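Local atomic coordinates of proximal thread matrix protein 1 (PDB entry 4CN9), a protein that probably binds collagen in the mussel byssus matrix, is built of two von Willebrand factor type A domains and carries zinc ions, one in a MIDAS motif. Residues D254-F259 and Q296-T301; F279-V284 and A324-T329; I56-D61 and S99-V104; K165-I170 and E193-I198. One frame throughout, in Å; residues are numbered along the deposited sequence.

Contact 1. Residues D254-F259 and Q296-T301; sequences DIAFVF and QFAVVT
Phe259 lays its ring alongside Thr301 while strands 254-259 and 296-301 run parallel in exact pairwise register, from Asp254 opposite Gln296 to Phe259 opposite Thr301. The aromatic face is the tight one. With CG held between its backbone N and carbonyl carbon (chi1 69°), the Phe259 ring folds back over the neighbouring strand, and Thr301 CG2 sits over one ring face, 3.7 Å from the ring centroid, as a CH-pi contact. Val299 CG1 reaches Phe259 CE2 at 3.4 Å. Farther along this face the Phe257 and Phe297 rings are nearly parallel but slid apart, with 3.6 Å between Phe257 CE2 and Phe297 CD1, and Met280 of helix 272-285 packs on both Phe257 and Phe259. The other face is looser: Ala256 CB and Ala298 CB stand 4.4 Å apart, with Val349 touching both. At its end Gln296 NE2 donates a 3.0 Å hydrogen bond to Asp254 OD1; the oxygen lies in the amide plane, while the nitrogen approaches on the syn side, 33° out of the carboxylate plane. Arg358 forms a salt bridge with the same oxygen, and Lys313 NZ is hydrogen-bonded to Gln296 OE1. Five backbone hydrogen bonds join the strands, which with helix 272-285 form a beta-alpha-beta unit of the second von Willebrand factor A domain.

Contact 2. Residues F279-V284 and A324-T329; sequences FMKDIV and AIDKVT. Unlike the reference sequence in segment 324-329: Thr329 (reference Ser).
Two helices lying on the same flank of the second von Willebrand factor A domain, 272-285 and 318-327, meet here through a small apolar patch and one salt bridge. Ile325 is the hub of the patch. Its CG2 branch, anti to the backbone N, touches Met280 CE at 4.0 Å and the aliphatic Lys281 CG at 4.1 Å, while its CD1 extends to Val284 CG2 at 4.2 Å. Met280 and Val284 are one helical turn apart, and Ile325 therefore spans a turn of the facing helix; Val284 also rests on Phe257 of strand 253-260, and Ile325 on Phe310 of strand 306-310. On the outer side of this patch Lys281 and Asp326 cross at about a right angle. The lysine chain turns at chi3 (52°), which carries NZ round to Asp326 OD2 at 2.7 Å, on the syn side of that oxygen and 16° out of the carboxylate plane. Both ends of the ion pair have further partners: Asn278 OD1 accepts a hydrogen bond from Lys281 NZ, and Gln274 NE2 donates one to Asp326 OD1. Since both charged residues are only partly exposed, this network probably fixes the orientation of the carboxylate and favours the ionised forms of both groups, adding a directional polar link to the less specific contact made by Ile325.

Contact 3. Residues I56-D61 and S99-V104; sequences IIVLFD and SQFGVV
Ile56, Val58 and Phe60 alternate with Gln100, Gly102 and Val104 in five backbone hydrogen bonds of 2.8 to 2.9 Å, which hold strands 56-61 and 100-104 parallel with their axes 18° apart. On one face the Phe101 ring leans across to the first strand, its CG roughly anti to the backbone N (chi1 -150°). There Phe101 CZ meets Val58 CG2 at 3.6 Å, Phe101 CE2 meets Ile56 CG2 at 3.9 Å, and Ile56 O lies above the ring face near its rim. Val81 and Val85 of helix 73-85 pack against the same ring. Val103 continues this face, its CG1 reaching Phe60 CB at 4.1 Å. On the opposite face Leu59 and Val104 lie side by side, and their Leu59 CD1 to Val104 CG1 distance of 3.5 Å is tighter than ordinary van der Waals contact. Val104 CG2 also meets Ile57 CG2, at 4.1 Å. Ile57 CD1 lies 4.0 Å from Gly102 CA, on the side where a CB would project and be tight. Asp61 points away from strand 100-104, its carboxylate hydrogen-bonded to Ser63 OG, Thr173 OG1 and Asp174 N; Ser63 and Asp174, with Ser65, bind the zinc, so Asp61 acts here from the second shell. A central strand running into a DxSxS loop, here Asp61, Ser63 and Ser65, with a parallel neighbour beside it, is characteristic of the MIDAS-bearing von Willebrand factor A fold.

Contact 4. Residues K165-I170 and E193-I198; sequences KQKIVI and EGVTVI
Lys167 NZ donates a 2.8 Å hydrogen bond to the backbone Glu193 O, approaching with a tilt of 21° from the carbonyl plane. Its chain reaches that oxygen by bending at chi3 and chi4 (82°), which brings the ammonium group round to the loop that leads into the second strand. The main chains are joined by Thr196 N to Lys167 O, Val169 N to Thr196 O and Ile198 N to Val169 O, the last at 2.8 Å and nearly straight. A water adds a bridge near the start of the strands, donating to Gln166 OE1 at 2.6 Å and to Lys167 O at 3.1 Å, with a weak hydrogen bond to Thr196 OG1 whose direction is open. Strands 166-173 and 195-202, with helix 183-192 between them, make a beta-alpha-beta crossover of the first von Willebrand factor A domain. On one face of this pair Val195 makes contact through both branches: CG1 meets Val169 CG2 at 3.6 Å, and CG2 lies against Lys167 CB at 3.9 Å, crossing the lysine chain at about a right angle. The reverse face is apolar farther along, where Ile170 and Ile198 run side by side with Ile170 CG1 4.1 Å from Ile198 CD1. Helix 234-241 covers both isoleucines, through Val237 on Ile170 and through Leu240 and Ala241 on Ile198.

How the contacts relate
Contacts 3 and 4 come first along the chain, in the first von Willebrand factor A domain; contacts 1 and 2 follow in the second, on the opposite side of the chain's centre. Contacts 3 and 4 share one six-stranded sheet, their centres 11 Å apart, and strands 54-61 and 166-173 are neighbours joined by probable hydrogen bonds such as Ile57 N to Ile168 O. Contacts 1 and 2, 10 Å apart between centres, interleave in sequence: helix 272-285 packs on strands 253-260 and 295-302, with Val284 CG2 3.9 Å from Phe297 CE1. Contacts 1 and 3 occupy equivalent strand pairs, about 40 Å apart between centres, consistent with a tandem repeat of one fold.

Contact 1. Residues D254-F259 and Q296-T301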
# COMPACT_ATOMS: atom_id res chain seq x y z
N ASP A 254 7.83 12.54 -9.04
CA ASP A 254 9.23 12.25 -9.40
C ASP A 254 9.34 10.74 -9.57
O ASP A 254 9.15 10.00 -8.60
CB ASP A 254 10.20 12.70 -8.32
CG ASP A 254 10.38 14.22 -8.24
OD1 ASP A 254 10.19 14.95 -9.26
OD2 ASP A 254 10.74 14.67 -7.14
N ILE A 255 9.62 10.30 -10.79
CA ILE A 255 9.56 8.89 -11.14
C ILE A 255 10.91 8.36 -11.59
O ILE A 255 11.47 8.83 -12.59
CB ILE A 255 8.61 8.63 -12.33
CG1 ILE A 255 7.25 9.31 -12.14
CG2 ILE A 255 8.41 7.13 -12.55
CD1 ILE A 255 6.39 8.67 -11.14
N ALA A 256 11.41 7.35 -10.89
CA ALA A 256 12.67 6.73 -11.29
C ALA A 256 12.48 5.32 -11.84
O ALA A 256 11.94 4.44 -11.15
CB ALA A 256 13.64 6.74 -10.12
N PHE A 257 12.93 5.11 -13.08
CA PHE A 257 13.05 3.77 -13.62
C PHE A 257 14.37 3.19 -13.15
O PHE A 257 15.42 3.78 -13.36
CB PHE A 257 13.06 3.77 -15.15
CG PHE A 257 11.77 4.20 -15.76
CD1 PHE A 257 10.67 3.38 -15.71
CD2 PHE A 257 11.67 5.42 -16.41
CE1 PHE A 257 9.47 3.77 -16.29
CE2 PHE A 257 10.48 5.82 -17.00
CZ PHE A 257 9.38 5.00 -16.93
N VAL A 258 14.30 2.04 -12.50
CA VAL A 258 15.50 1.36 -12.04
C VAL A 258 15.49 0.03 -12.74
O VAL A 258 14.72 -0.87 -12.38
CB VAL A 258 15.46 1.15 -10.52
CG1 VAL A 258 16.70 0.41 -10.05
CG2 VAL A 258 15.33 2.51 -9.81
N PHE A 259 16.30 -0.09 -13.79
CA PHE A 259 16.21 -1.28 -14.62
C PHE A 259 17.51 -2.02 -14.97
O PHE A 259 18.60 -1.46 -15.02
CB PHE A 259 15.39 -1.02 -15.87
CG PHE A 259 16.02 -0.11 -16.87
CD1 PHE A 259 16.83 -0.61 -17.88
CD2 PHE A 259 15.72 1.25 -16.87
CE1 PHE A 259 17.39 0.23 -18.84
CE2 PHE A 259 16.27 2.10 -17.83
CZ PHE A 259 17.10 1.59 -18.81
N GLN A 296 8.70 14.56 -13.35
CA GLN A 296 10.12 14.45 -13.66
C GLN A 296 10.48 12.98 -13.66
O GLN A 296 9.90 12.20 -12.90
CB GLN A 296 10.92 15.22 -12.62
CG GLN A 296 10.76 16.71 -12.76
CD GLN A 296 11.71 17.50 -11.90
OE1 GLN A 296 12.34 18.45 -12.37
NE2 GLN A 296 11.82 17.13 -10.63
N PHE A 297 11.40 12.60 -14.53
CA PHE A 297 11.83 11.22 -14.66
C PHE A 297 13.34 11.08 -14.46
O PHE A 297 14.09 12.00 -14.74
CB PHE A 297 11.47 10.69 -16.05
CG PHE A 297 10.02 10.33 -16.20
CD1 PHE A 297 9.55 9.10 -15.80
CD2 PHE A 297 9.13 11.23 -16.74
CE1 PHE A 297 8.21 8.76 -15.94
CE2 PHE A 297 7.79 10.89 -16.88
CZ PHE A 297 7.33 9.67 -16.47
N ALA A 298 13.78 9.92 -13.98
CA ALA A 298 15.19 9.60 -13.86
C ALA A 298 15.38 8.13 -14.24
O ALA A 298 14.43 7.34 -14.18
CB ALA A 298 15.66 9.84 -12.42
N VAL A 299 16.59 7.78 -14.65
CA VAL A 299 16.93 6.38 -14.93
C VAL A 299 18.20 5.95 -14.19
O VAL A 299 19.24 6.64 -14.23
CB VAL A 299 17.13 6.14 -16.45
CG1 VAL A 299 17.88 4.83 -16.69
CG2 VAL A 299 15.79 6.15 -17.16
N VAL A 300 18.09 4.81 -13.52
CA VAL A 300 19.22 4.09 -12.93
C VAL A 300 19.21 2.71 -13.55
O VAL A 300 18.17 2.10 -13.69
CB VAL A 300 19.05 3.94 -11.40
CG1 VAL A 300 20.15 3.07 -10.80
CG2 VAL A 300 19.04 5.30 -10.73
N THR A 301 20.37 2.23 -13.97
CA THR A 301 20.48 0.86 -14.45
C THR A 301 21.40 0.05 -13.54
O THR A 301 22.24 0.61 -12.82
CB THR A 301 20.99 0.80 -15.89
OG1 THR A 301 22.26 1.44 -15.98
CG2 THR A 301 20.03 1.47 -16.83

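Contact 2. Residues F279-V284 and A324-T329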
# COMPACT_ATOMS: atom_id res chain seq x y z
N PHE A 279 8.66 -0.01 -23.42
CA PHE A 279 7.72 -0.06 -22.30
C PHE A 279 7.87 1.20 -21.45
O PHE A 279 6.89 1.87 -21.13
CB PHE A 279 7.96 -1.35 -21.51
CG PHE A 279 7.15 -1.50 -20.25
CD1 PHE A 279 5.83 -1.85 -20.30
CD2 PHE A 279 7.75 -1.36 -19.01
CE1 PHE A 279 5.09 -2.02 -19.14
CE2 PHE A 279 7.02 -1.53 -17.84
CZ PHE A 279 5.70 -1.88 -17.91
N MET A 280 9.10 1.56 -21.10
CA MET A 280 9.34 2.75 -20.30
C MET A 280 8.97 4.04 -21.02
O MET A 280 8.38 4.95 -20.43
CB MET A 280 10.79 2.76 -19.84
CG MET A 280 11.08 1.61 -18.91
SD MET A 280 12.75 1.53 -18.29
CE MET A 280 13.68 1.35 -19.82
N LYS A 281 9.31 4.14 -22.30
CA LYS A 281 8.91 5.28 -23.12
C LYS A 281 7.38 5.43 -23.21
O LYS A 281 6.86 6.54 -23.17
CB LYS A 281 9.54 5.19 -24.51
CG LYS A 281 11.02 5.47 -24.50
CD LYS A 281 11.77 4.76 -25.62
CE LYS A 281 11.13 5.02 -26.95
NZ LYS A 281 11.74 4.25 -28.06
N ASP A 282 6.67 4.31 -23.33
CA ASP A 282 5.21 4.34 -23.37
C ASP A 282 4.63 4.87 -22.06
O ASP A 282 3.65 5.61 -22.07
CB ASP A 282 4.63 2.96 -23.70
CG ASP A 282 4.86 2.56 -25.16
OD1 ASP A 282 5.30 3.41 -25.95
OD2 ASP A 282 4.60 1.38 -25.51
N ILE A 283 5.25 4.53 -20.95
CA ILE A 283 4.84 5.04 -19.65
C ILE A 283 5.03 6.55 -19.57
O ILE A 283 4.15 7.28 -19.11
CB ILE A 283 5.61 4.32 -18.51
CG1 ILE A 283 5.12 2.87 -18.45
CG2 ILE A 283 5.42 5.04 -17.17
CD1 ILE A 283 5.95 2.00 -17.58
N VAL A 284 6.18 7.02 -20.03
CA VAL A 284 6.44 8.46 -20.05
C VAL A 284 5.33 9.20 -20.80
O VAL A 284 4.86 10.25 -20.36
CB VAL A 284 7.83 8.76 -20.65
CG1 VAL A 284 7.98 10.23 -20.95
CG2 VAL A 284 8.93 8.29 -19.69
N ALA A 324 16.67 9.89 -24.24
CA ALA A 324 17.70 9.54 -23.26
C ALA A 324 17.58 8.07 -22.87
O ALA A 324 18.59 7.36 -22.72
CB ALA A 324 17.60 10.44 -22.04
N ILE A 325 16.35 7.60 -22.70
CA ILE A 325 16.12 6.19 -22.38
C ILE A 325 16.70 5.30 -23.48
O ILE A 325 17.36 4.29 -23.21
CB ILE A 325 14.61 5.91 -22.21
CG1 ILE A 325 14.14 6.46 -20.85
CG2 ILE A 325 14.32 4.43 -22.30
CD1 ILE A 325 12.66 6.60 -20.72
N ASP A 326 16.51 5.72 -24.73
CA ASP A 326 16.93 4.92 -25.87
C ASP A 326 18.45 4.83 -26.05
O ASP A 326 18.95 3.85 -26.63
CB ASP A 326 16.29 5.47 -27.14
CG ASP A 326 15.00 4.76 -27.49
OD1 ASP A 326 14.79 3.63 -27.00
OD2 ASP A 326 14.19 5.33 -28.24
N LYS A 327 19.16 5.84 -25.57
CA LYS A 327 20.62 5.86 -25.65
C LYS A 327 21.31 4.95 -24.63
O LYS A 327 22.51 4.68 -24.74
CB LYS A 327 21.13 7.29 -25.46
CG LYS A 327 21.01 8.17 -26.70
CD LYS A 327 21.66 9.54 -26.48
CE LYS A 327 20.88 10.63 -27.21
NZ LYS A 327 21.37 12.00 -26.89
N VAL A 328 20.58 4.47 -23.64
CA VAL A 328 21.19 3.66 -22.59
C VAL A 328 21.67 2.31 -23.13
O VAL A 328 20.93 1.60 -23.79
CB VAL A 328 20.22 3.45 -21.41
CG1 VAL A 328 20.77 2.46 -20.39
CG2 VAL A 328 19.96 4.79 -20.74
N THR A 329 22.94 2.00 -22.88
CA THR A 329 23.59 0.80 -23.41
C THR A 329 23.66 -0.30 -22.36
O THR A 329 23.85 -0.03 -21.19
CB THR A 329 25.03 1.10 -23.88
OG1 THR A 329 25.82 1.51 -22.75
CG2 THR A 329 25.05 2.21 -24.92

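Contact 3. Residues I56-D61 and S99-V104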
# COMPACT_ATOMS: atom_id res chain seq x y z
N ILE A 56 -16.15 4.44 7.76
CA ILE A 56 -15.08 3.71 8.42
C ILE A 56 -15.63 2.44 9.09
O ILE A 56 -16.58 2.49 9.86
CB ILE A 56 -14.39 4.58 9.48
CG1 ILE A 56 -13.86 5.88 8.85
CG2 ILE A 56 -13.27 3.82 10.14
CD1 ILE A 56 -13.96 7.09 9.75
N ILE A 57 -15.03 1.30 8.75
CA ILE A 57 -15.35 0.03 9.37
C ILE A 57 -14.15 -0.45 10.16
O ILE A 57 -13.05 -0.57 9.63
CB ILE A 57 -15.70 -1.03 8.32
CG1 ILE A 57 -16.91 -0.57 7.49
CG2 ILE A 57 -15.98 -2.37 9.00
CD1 ILE A 57 -18.21 -0.48 8.27
N VAL A 58 -14.36 -0.71 11.44
CA VAL A 58 -13.36 -1.40 12.25
C VAL A 58 -13.68 -2.89 12.34
O VAL A 58 -14.78 -3.27 12.69
CB VAL A 58 -13.27 -0.81 13.68
CG1 VAL A 58 -12.30 -1.62 14.53
CG2 VAL A 58 -12.85 0.65 13.60
N LEU A 59 -12.69 -3.71 11.98
CA LEU A 59 -12.75 -5.16 12.06
C LEU A 59 -12.00 -5.57 13.32
O LEU A 59 -10.78 -5.43 13.42
CB LEU A 59 -12.12 -5.75 10.80
CG LEU A 59 -12.47 -7.12 10.24
CD1 LEU A 59 -13.94 -7.50 10.36
CD2 LEU A 59 -12.04 -7.14 8.78
N PHE A 60 -12.77 -6.04 14.30
CA PHE A 60 -12.38 -6.14 15.70
C PHE A 60 -12.26 -7.64 16.05
O PHE A 60 -13.27 -8.33 16.08
CB PHE A 60 -13.51 -5.46 16.49
CG PHE A 60 -13.28 -5.33 17.97
CD1 PHE A 60 -13.35 -6.44 18.82
CD2 PHE A 60 -13.05 -4.08 18.53
CE1 PHE A 60 -13.17 -6.28 20.18
CE2 PHE A 60 -12.87 -3.92 19.89
CZ PHE A 60 -12.93 -5.01 20.72
N ASP A 61 -11.03 -8.12 16.26
CA ASP A 61 -10.76 -9.52 16.65
C ASP A 61 -11.41 -9.80 18.01
O ASP A 61 -11.11 -9.10 18.98
CB ASP A 61 -9.23 -9.70 16.71
CG ASP A 61 -8.77 -11.14 17.02
OD1 ASP A 61 -9.43 -11.89 17.77
OD2 ASP A 61 -7.67 -11.49 16.53
N SER A 99 -19.69 11.76 8.11
CA SER A 99 -18.98 10.48 8.09
C SER A 99 -19.72 9.46 8.96
O SER A 99 -20.45 9.81 9.90
CB SER A 99 -17.55 10.65 8.59
OG SER A 99 -16.73 11.26 7.61
N GLN A 100 -19.52 8.18 8.64
CA GLN A 100 -20.13 7.11 9.40
C GLN A 100 -19.12 6.09 9.88
O GLN A 100 -18.04 5.93 9.31
CB GLN A 100 -21.19 6.40 8.56
CG GLN A 100 -22.43 7.21 8.31
CD GLN A 100 -23.30 6.58 7.25
OE1 GLN A 100 -22.80 6.13 6.21
NE2 GLN A 100 -24.59 6.50 7.51
N PHE A 101 -19.52 5.39 10.92
CA PHE A 101 -18.66 4.44 11.60
C PHE A 101 -19.44 3.15 11.84
O PHE A 101 -20.60 3.20 12.24
CB PHE A 101 -18.27 5.04 12.94
CG PHE A 101 -16.95 4.61 13.43
CD1 PHE A 101 -16.83 3.43 14.16
CD2 PHE A 101 -15.84 5.36 13.18
CE1 PHE A 101 -15.60 3.02 14.62
CE2 PHE A 101 -14.60 4.95 13.65
CZ PHE A 101 -14.48 3.79 14.37
N GLY A 102 -18.81 2.00 11.59
CA GLY A 102 -19.37 0.70 11.91
C GLY A 102 -18.32 -0.25 12.46
O GLY A 102 -17.12 -0.08 12.25
N VAL A 103 -18.77 -1.27 13.18
CA VAL A 103 -17.85 -2.22 13.78
C VAL A 103 -18.33 -3.63 13.55
O VAL A 103 -19.50 -3.95 13.76
CB VAL A 103 -17.71 -2.00 15.29
CG1 VAL A 103 -16.82 -3.07 15.89
CG2 VAL A 103 -17.15 -0.62 15.57
N VAL A 104 -17.39 -4.46 13.11
CA VAL A 104 -17.63 -5.85 12.81
C VAL A 104 -16.66 -6.70 13.62
O VAL A 104 -15.44 -6.50 13.57
CB VAL A 104 -17.39 -6.09 11.31
CG1 VAL A 104 -17.38 -7.58 10.99
CG2 VAL A 104 -18.42 -5.33 10.50

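Contact 4. Residues K165-I170 and E193-I198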
# COMPACT_ATOMS: atom_id res chain seq x y z
N LYS A 165 -17.72 9.52 -0.53
CA LYS A 165 -17.10 9.09 0.71
C LYS A 165 -15.93 8.14 0.52
O LYS A 165 -16.00 7.19 -0.24
CB LYS A 165 -18.17 8.50 1.64
CG LYS A 165 -19.12 9.58 2.15
CD LYS A 165 -19.36 9.50 3.64
CE LYS A 165 -20.60 8.67 3.88
NZ LYS A 165 -21.10 8.73 5.28
N GLN A 166 -14.82 8.42 1.21
CA GLN A 166 -13.70 7.50 1.26
C GLN A 166 -14.11 6.27 2.07
O GLN A 166 -14.73 6.39 3.12
CB GLN A 166 -12.50 8.16 1.93
CG GLN A 166 -11.96 9.36 1.19
CD GLN A 166 -11.18 8.96 -0.05
OE1 GLN A 166 -10.60 7.87 -0.10
NE2 GLN A 166 -11.19 9.82 -1.06
N LYS A 167 -13.75 5.09 1.59
CA LYS A 167 -13.99 3.85 2.32
C LYS A 167 -12.72 3.38 3.01
O LYS A 167 -11.70 3.21 2.36
CB LYS A 167 -14.48 2.76 1.37
CG LYS A 167 -15.83 3.07 0.74
CD LYS A 167 -16.40 1.81 0.13
CE LYS A 167 -16.92 2.06 -1.26
NZ LYS A 167 -15.81 2.03 -2.24
N ILE A 168 -12.81 3.18 4.32
CA ILE A 168 -11.67 2.79 5.14
C ILE A 168 -12.01 1.62 6.07
O ILE A 168 -13.07 1.60 6.72
CB ILE A 168 -11.20 3.97 6.03
CG1 ILE A 168 -10.94 5.22 5.18
CG2 ILE A 168 -9.95 3.58 6.83
CD1 ILE A 168 -10.98 6.49 5.97
N VAL A 169 -11.10 0.64 6.11
CA VAL A 169 -11.18 -0.50 7.01
C VAL A 169 -9.94 -0.53 7.90
O VAL A 169 -8.80 -0.47 7.40
CB VAL A 169 -11.26 -1.85 6.24
CG1 VAL A 169 -11.20 -3.03 7.19
CG2 VAL A 169 -12.51 -1.90 5.42
N ILE A 170 -10.18 -0.57 9.20
CA ILE A 170 -9.11 -0.70 10.18
C ILE A 170 -9.25 -2.05 10.88
O ILE A 170 -10.21 -2.30 11.62
CB ILE A 170 -9.14 0.47 11.20
CG1 ILE A 170 -8.86 1.79 10.47
CG2 ILE A 170 -8.12 0.24 12.30
CD1 ILE A 170 -9.37 3.03 11.16
N GLU A 193 -12.26 -2.45 -4.71
CA GLU A 193 -13.47 -1.64 -4.67
C GLU A 193 -13.21 -0.22 -4.19
O GLU A 193 -14.13 0.52 -3.89
CB GLU A 193 -14.52 -2.30 -3.77
CG GLU A 193 -15.01 -3.64 -4.31
CD GLU A 193 -16.23 -4.18 -3.59
OE1 GLU A 193 -16.61 -3.60 -2.54
OE2 GLU A 193 -16.82 -5.18 -4.06
N GLY A 194 -11.93 0.15 -4.10
CA GLY A 194 -11.55 1.48 -3.65
C GLY A 194 -11.61 1.60 -2.13
O GLY A 194 -12.04 2.62 -1.60
N VAL A 195 -11.19 0.55 -1.42
CA VAL A 195 -11.16 0.58 0.03
C VAL A 195 -9.72 0.66 0.53
O VAL A 195 -8.85 -0.10 0.09
CB VAL A 195 -11.88 -0.65 0.63
CG1 VAL A 195 -11.82 -0.64 2.16
CG2 VAL A 195 -13.32 -0.73 0.13
N THR A 196 -9.46 1.59 1.43
CA THR A 196 -8.18 1.66 2.12
C THR A 196 -8.21 0.67 3.28
O THR A 196 -9.19 0.63 4.03
CB THR A 196 -7.91 3.07 2.70
OG1 THR A 196 -7.95 4.04 1.66
CG2 THR A 196 -6.55 3.14 3.39
N VAL A 197 -7.14 -0.11 3.43
CA VAL A 197 -7.05 -1.07 4.52
C VAL A 197 -5.83 -0.80 5.42
O VAL A 197 -4.68 -0.76 4.95
CB VAL A 197 -7.03 -2.51 3.99
CG1 VAL A 197 -7.02 -3.49 5.14
CG2 VAL A 197 -8.23 -2.76 3.09
N ILE A 198 -6.10 -0.59 6.70
CA ILE A 198 -5.05 -0.42 7.71
C ILE A 198 -5.13 -1.64 8.61
O ILE A 198 -6.23 -2.08 8.98
CB ILE A 198 -5.27 0.88 8.53
CG1 ILE A 198 -5.08 2.10 7.62
CG2 ILE A 198 -4.31 0.95 9.72
CD1 ILE A 198 -5.87 3.34 8.05
O HOH W 1 -10.71 5.27 0.32